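Local atomic coordinates of glycosyl hydrolases family 2, sugar binding domain protein (Bacteroides uniformis str. 3978 T3 ii, PDB entry 6D1P), a protein that acts as a beta-glucuronidase of glycoside hydrolase family 2 from a human gut bacterium, probably hydrolysing O-glycosidic bonds. Residues 449-454 with 473-478; 619-624 with 693-698. All blocks are in the same frame, centred on the assembly; numbering follows the deposited sequence.

Contact 1: 449-454 with 473-478; sequences ELHDLA and DIVDVY
His451 meets the loop residues 474-476 with one face and one edge of its imidazole. The carbonyl oxygen Ile474 O stands 3.5 Å above the ring plane and over its centre; it lies 3.6 Å from His451 CE1 and 3.8 Å from His451 CD2, so it is nearly equidistant from the ring atoms. With CG anti to the backbone N (chi1 168°), the ring reaches away from the helix and under that oxygen. Ile474 presents its branch methyl rather than its longer arm: CG2 lies beside the carbonyl carbon and packs 3.7 Å from His451 CB, the two side chains passing in opposite directions. The contact links two successive parts of the TIM barrel: helix 440-457, which connects the parallel neighbouring strands 420-432 and 462-466, and the loop leading into the next parallel strand, 477-479. At the ring edge, Asp476 OD2 comes 3.7 Å from His451 CE1. The carboxylate plane is turned 63° from the ring, and no hydrogen bond forms here. Instead His451 ND1 bonds to Thr463 OG1, while Asp476 OD2 is gripped by His455 NE2 and the backbone N of Thr463, which fixes the carboxylate beside the imidazole. Asp476 OD2 remains 4.4 Å from His451 ND1, so its negative charge could favour a protonated imidazole, whose ionisation state the coordinates do not reveal. Val475 CA approaches the ring obliquely, 3.7 Å from His451 ND1.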
loop_
_atom_site.group_PDB
_atom_site.type_symbol
_atom_site.label_atom_id
_atom_site.label_comp_id
_atom_site.label_asym_id
_atom_site.label_seq_id
_atom_site.Cartn_x
_atom_site.Cartn_y
_atom_site.Cartn_z
ATOM N N GLU A 449 -32.662 6.148 -22.760
ATOM C CA GLU A 449 -33.132 4.901 -22.163
ATOM C C GLU A 449 -33.277 5.037 -20.650
ATOM O O GLU A 449 -34.251 4.550 -20.062
ATOM C CB GLU A 449 -32.173 3.753 -22.501
ATOM C CG GLU A 449 -32.531 2.437 -21.798
ATOM C CD GLU A 449 -31.519 1.298 -22.007
ATOM O OE1 GLU A 449 -30.657 1.371 -22.915
ATOM O OE2 GLU A 449 -31.609 0.307 -21.254
ATOM N N LEU A 450 -32.296 5.680 -20.004
ATOM C CA LEU A 450 -32.336 5.850 -18.554
ATOM C C LEU A 450 -33.483 6.762 -18.143
ATOM O O LEU A 450 -34.188 6.469 -17.177
ATOM C CB LEU A 450 -30.999 6.396 -18.033
ATOM C CG LEU A 450 -29.813 5.414 -18.009
ATOM C CD1 LEU A 450 -28.514 6.111 -17.542
ATOM C CD2 LEU A 450 -30.103 4.201 -17.125
ATOM N N HIS A 451 -33.708 7.850 -18.879
ATOM C CA HIS A 451 -34.850 8.708 -18.559
ATOM C C HIS A 451 -36.164 7.933 -18.626
ATOM O O HIS A 451 -37.010 8.054 -17.729
ATOM C CB HIS A 451 -34.892 9.915 -19.491
ATOM C CG HIS A 451 -36.173 10.684 -19.411
ATOM N ND1 HIS A 451 -36.398 11.662 -18.466
ATOM C CD2 HIS A 451 -37.308 10.600 -20.147
ATOM C CE1 HIS A 451 -37.611 12.155 -18.635
ATOM N NE2 HIS A 451 -38.179 11.532 -19.652
ATOM N N ASP A 452 -36.340 7.116 -19.671
ATOM C CA ASP A 452 -37.567 6.337 -19.801
ATOM C C ASP A 452 -37.678 5.301 -18.695
ATOM O O ASP A 452 -38.781 5.019 -18.206
ATOM C CB ASP A 452 -37.622 5.655 -21.167
ATOM C CG ASP A 452 -37.751 6.632 -22.295
ATOM O OD1 ASP A 452 -38.323 7.702 -22.069
ATOM O OD2 ASP A 452 -37.277 6.344 -23.412
ATOM N N LEU A 453 -36.547 4.714 -18.299
ATOM C CA LEU A 453 -36.565 3.720 -17.232
ATOM C C LEU A 453 -37.023 4.344 -15.921
ATOM O O LEU A 453 -37.847 3.765 -15.206
ATOM C CB LEU A 453 -35.178 3.079 -17.081
ATOM C CG LEU A 453 -34.952 2.029 -15.989
ATOM C CD1 LEU A 453 -35.997 0.955 -16.094
ATOM C CD2 LEU A 453 -33.538 1.391 -16.062
ATOM N N ALA A 454 -36.503 5.532 -15.596
ATOM C CA ALA A 454 -36.908 6.220 -14.376
ATOM C C ALA A 454 -38.389 6.590 -14.419
ATOM O O ALA A 454 -39.141 6.318 -13.475
ATOM C CB ALA A 454 -36.048 7.466 -14.173
ATOM N N ASP A 473 -32.221 18.214 -23.435
ATOM C CA ASP A 473 -33.635 18.148 -23.808
ATOM C C ASP A 473 -34.310 16.859 -23.360
ATOM O O ASP A 473 -35.541 16.766 -23.451
ATOM C CB ASP A 473 -33.790 18.267 -25.330
ATOM C CG ASP A 473 -32.954 17.217 -26.083
ATOM O OD1 ASP A 473 -31.705 17.227 -25.926
ATOM O OD2 ASP A 473 -33.531 16.366 -26.808
ATOM N N ILE A 474 -33.540 15.867 -22.903
ATOM C CA ILE A 474 -34.097 14.540 -22.660
ATOM C C ILE A 474 -34.823 14.487 -21.326
ATOM O O ILE A 474 -35.918 13.925 -21.233
ATOM C CB ILE A 474 -32.989 13.474 -22.742
ATOM C CG1 ILE A 474 -32.614 13.176 -24.189
ATOM C CG2 ILE A 474 -33.429 12.177 -22.063
ATOM C CD1 ILE A 474 -31.285 12.417 -24.324
ATOM N N VAL A 475 -34.238 15.063 -20.277
ATOM C CA VAL A 475 -34.753 14.925 -18.912
ATOM C C VAL A 475 -35.813 15.971 -18.596
ATOM O O VAL A 475 -36.062 16.894 -19.385
ATOM C CB VAL A 475 -33.620 15.049 -17.884
ATOM C CG1 VAL A 475 -32.591 13.970 -18.096
ATOM C CG2 VAL A 475 -32.988 16.437 -17.998
ATOM N N ASP A 476 -36.425 15.858 -17.416
ATOM C CA ASP A 476 -37.397 16.870 -17.024
ATOM C C ASP A 476 -36.716 18.170 -16.600
ATOM O O ASP A 476 -37.104 19.249 -17.052
ATOM C CB ASP A 476 -38.292 16.326 -15.922
ATOM C CG ASP A 476 -39.003 15.067 -16.345
ATOM O OD1 ASP A 476 -39.702 15.114 -17.387
ATOM O OD2 ASP A 476 -38.856 14.034 -15.653
ATOM N N VAL A 477 -35.678 18.094 -15.758
ATOM C CA VAL A 477 -35.035 19.279 -15.208
ATOM C C VAL A 477 -33.542 19.251 -15.519
ATOM O O VAL A 477 -32.884 18.214 -15.395
ATOM C CB VAL A 477 -35.282 19.395 -13.691
ATOM C CG1 VAL A 477 -34.645 20.657 -13.163
ATOM C CG2 VAL A 477 -36.783 19.391 -13.389
ATOM N N TYR A 478 -33.000 20.402 -15.903
ATOM C CA TYR A 478 -31.638 20.471 -16.396
ATOM C C TYR A 478 -30.841 21.536 -15.660
ATOM O O TYR A 478 -31.353 22.629 -15.384
ATOM C CB TYR A 478 -31.593 20.772 -17.894
ATOM C CG TYR A 478 -30.183 20.845 -18.396
ATOM C CD1 TYR A 478 -29.445 19.691 -18.560
ATOM C CD2 TYR A 478 -29.576 22.063 -18.667
ATOM C CE1 TYR A 478 -28.139 19.733 -18.997
ATOM C CE2 TYR A 478 -28.265 22.119 -19.114
ATOM C CZ TYR A 478 -27.552 20.935 -19.270
ATOM O OH TYR A 478 -26.247 20.930 -19.707
#

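Contact 2: 619-624 with 693-698; sequences SKPMLH and GYDGKL
Pro621 and Leu623 face Asp695 and Gly693 across two chain segments that run in opposite directions, with CA atoms 7.1 Å apart for Pro621 and Asp695 and 6.5 Å for Leu623 and Gly693. No hydrogen bond joins the segments; side chains of 619-624 meet side chains and bare backbone of 693-698. Beyond Asp695 the chain reverses in a type II' turn ending at Leu698, with Gly696 taking the positive phi (57°); the bonds from Asp695 N to Leu698 O and from Leu698 N to Asp695 O close it as a tight two-residue hairpin. Pro621 sets its ring against this hairpin: Pro621 CG touches Leu698 CD1 at 3.5 Å and Asp695 OD2 also at 3.5 Å, the first an apolar contact and the second a C-to-O approach. Leu623, with CG anti to the backbone N (chi1 177°), brings CD2 to 3.4 Å from Gly693 N. Leu623 also packs on Val645 and Ser647 of the neighbouring strand 641-647. Strand 623-625 belongs to a three-stranded antiparallel sheet and strand 685-695 to a separate mixed sheet, so Leu623 and Gly693 join two sheets, consistent with the beta sandwich of an immunoglobulin-like E-set domain.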
loop_
_atom_site.group_PDB
_atom_site.type_symbol
_atom_site.label_atom_id
_atom_site.label_comp_id
_atom_site.label_asym_id
_atom_site.label_seq_id
_atom_site.Cartn_x
_atom_site.Cartn_y
_atom_site.Cartn_z
ATOM N N SER A 619 -34.116 31.154 9.777
ATOM C CA SER A 619 -35.110 31.942 10.496
ATOM C C SER A 619 -34.714 32.208 11.945
ATOM O O SER A 619 -35.337 33.048 12.600
ATOM C CB SER A 619 -36.478 31.251 10.434
ATOM O OG SER A 619 -36.369 29.841 10.573
ATOM N N LYS A 620 -33.674 31.553 12.448
ATOM C CA LYS A 620 -33.300 31.683 13.847
ATOM C C LYS A 620 -32.340 32.853 14.027
ATOM O O LYS A 620 -31.281 32.880 13.379
ATOM C CB LYS A 620 -32.651 30.410 14.361
ATOM C CG LYS A 620 -32.522 30.422 15.862
ATOM C CD LYS A 620 -31.377 29.603 16.402
ATOM C CE LYS A 620 -31.443 29.631 17.923
ATOM N NZ LYS A 620 -30.287 28.972 18.529
ATOM N N PRO A 621 -32.653 33.818 14.895
ATOM C CA PRO A 621 -31.803 35.003 15.021
ATOM C C PRO A 621 -30.354 34.636 15.317
ATOM O O PRO A 621 -30.068 33.773 16.148
ATOM C CB PRO A 621 -32.448 35.771 16.177
ATOM C CG PRO A 621 -33.887 35.366 16.118
ATOM C CD PRO A 621 -33.891 33.930 15.683
ATOM N N MET A 622 -29.443 35.288 14.599
ATOM C CA MET A 622 -28.020 35.060 14.744
ATOM C C MET A 622 -27.305 36.340 14.358
ATOM O O MET A 622 -27.882 37.245 13.746
ATOM C CB MET A 622 -27.523 33.874 13.894
ATOM C CG MET A 622 -27.876 33.958 12.391
ATOM S SD MET A 622 -26.838 35.111 11.460
ATOM C CE MET A 622 -25.267 34.258 11.441
ATOM N N LEU A 623 -26.032 36.387 14.717
ATOM C CA LEU A 623 -25.167 37.539 14.535
ATOM C C LEU A 623 -23.741 37.003 14.498
ATOM O O LEU A 623 -23.348 36.261 15.403
ATOM C CB LEU A 623 -25.356 38.530 15.690
ATOM C CG LEU A 623 -24.518 39.800 15.777
ATOM C CD1 LEU A 623 -24.910 40.768 14.682
ATOM C CD2 LEU A 623 -24.706 40.451 17.147
ATOM N N HIS A 624 -22.981 37.338 13.452
ATOM C CA HIS A 624 -21.607 36.858 13.313
ATOM C C HIS A 624 -20.764 37.968 12.721
ATOM O O HIS A 624 -20.930 38.321 11.551
ATOM C CB HIS A 624 -21.509 35.604 12.430
ATOM C CG HIS A 624 -20.102 35.081 12.263
ATOM N ND1 HIS A 624 -19.580 34.064 13.040
ATOM C CD2 HIS A 624 -19.110 35.449 11.417
ATOM C CE1 HIS A 624 -18.335 33.820 12.671
ATOM N NE2 HIS A 624 -18.023 34.650 11.691
ATOM N N GLY A 693 -27.127 42.693 17.955
ATOM C CA GLY A 693 -28.225 42.674 17.020
ATOM C C GLY A 693 -29.507 42.635 17.818
ATOM O O GLY A 693 -29.560 42.053 18.908
ATOM N N TYR A 694 -30.534 43.270 17.278
ATOM C CA TYR A 694 -31.816 43.361 17.947
ATOM C C TYR A 694 -32.844 42.677 17.068
ATOM O O TYR A 694 -32.942 42.980 15.874
ATOM C CB TYR A 694 -32.183 44.824 18.203
ATOM C CG TYR A 694 -31.065 45.617 18.855
ATOM C CD1 TYR A 694 -30.966 45.705 20.249
ATOM C CD2 TYR A 694 -30.101 46.272 18.080
ATOM C CE1 TYR A 694 -29.944 46.434 20.857
ATOM C CE2 TYR A 694 -29.077 47.002 18.677
ATOM C CZ TYR A 694 -29.002 47.083 20.069
ATOM O OH TYR A 694 -27.982 47.810 20.667
ATOM N N ASP A 695 -33.565 41.719 17.642
ATOM C CA ASP A 695 -34.758 41.164 17.011
ATOM C C ASP A 695 -35.867 41.273 18.052
ATOM O O ASP A 695 -35.992 40.414 18.933
ATOM C CB ASP A 695 -34.553 39.723 16.539
ATOM C CG ASP A 695 -35.776 39.180 15.784
ATOM O OD1 ASP A 695 -36.324 39.917 14.930
ATOM O OD2 ASP A 695 -36.196 38.030 16.048
ATOM N N GLY A 696 -36.654 42.342 17.955
ATOM C CA GLY A 696 -37.642 42.632 18.971
ATOM C C GLY A 696 -36.968 42.758 20.317
ATOM O O GLY A 696 -36.177 43.681 20.532
ATOM N N LYS A 697 -37.238 41.812 21.214
ATOM C CA LYS A 697 -36.629 41.816 22.536
ATOM C C LYS A 697 -35.391 40.927 22.642
ATOM O O LYS A 697 -34.695 40.987 23.665
ATOM C CB LYS A 697 -37.666 41.405 23.583
ATOM C CG LYS A 697 -38.605 42.545 23.966
ATOM C CD LYS A 697 -39.933 42.025 24.475
ATOM C CE LYS A 697 -40.685 41.257 23.399
ATOM N NZ LYS A 697 -41.163 39.953 23.944
ATOM N N LEU A 698 -35.075 40.137 21.613
ATOM C CA LEU A 698 -33.865 39.318 21.628
ATOM C C LEU A 698 -32.671 40.240 21.412
ATOM O O LEU A 698 -32.547 40.873 20.359
ATOM C CB LEU A 698 -33.934 38.225 20.558
ATOM C CG LEU A 698 -35.302 37.577 20.277
ATOM C CD1 LEU A 698 -35.236 36.578 19.119
ATOM C CD2 LEU A 698 -35.918 36.930 21.523
#

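In the fold
Contact 1 closes before contact 2 opens, so the two follow in series along the chain. Their centres are 44 Å apart and their nearest atoms about 25 Å, with no touch between them. They share no helix, strand or sheet: 449-454 and 473-478 lie in the TIM barrel, where a helix meets the loop before strand 477-479, whereas contact 2 sets a loop and the start of strand 623-625 against the 695-698 hairpin and strand 685-695 of a beta domain. Helix 609-617 precedes the first segment of contact 2 and receives Met622, consistent with a passage from the barrel to the beta domain near here.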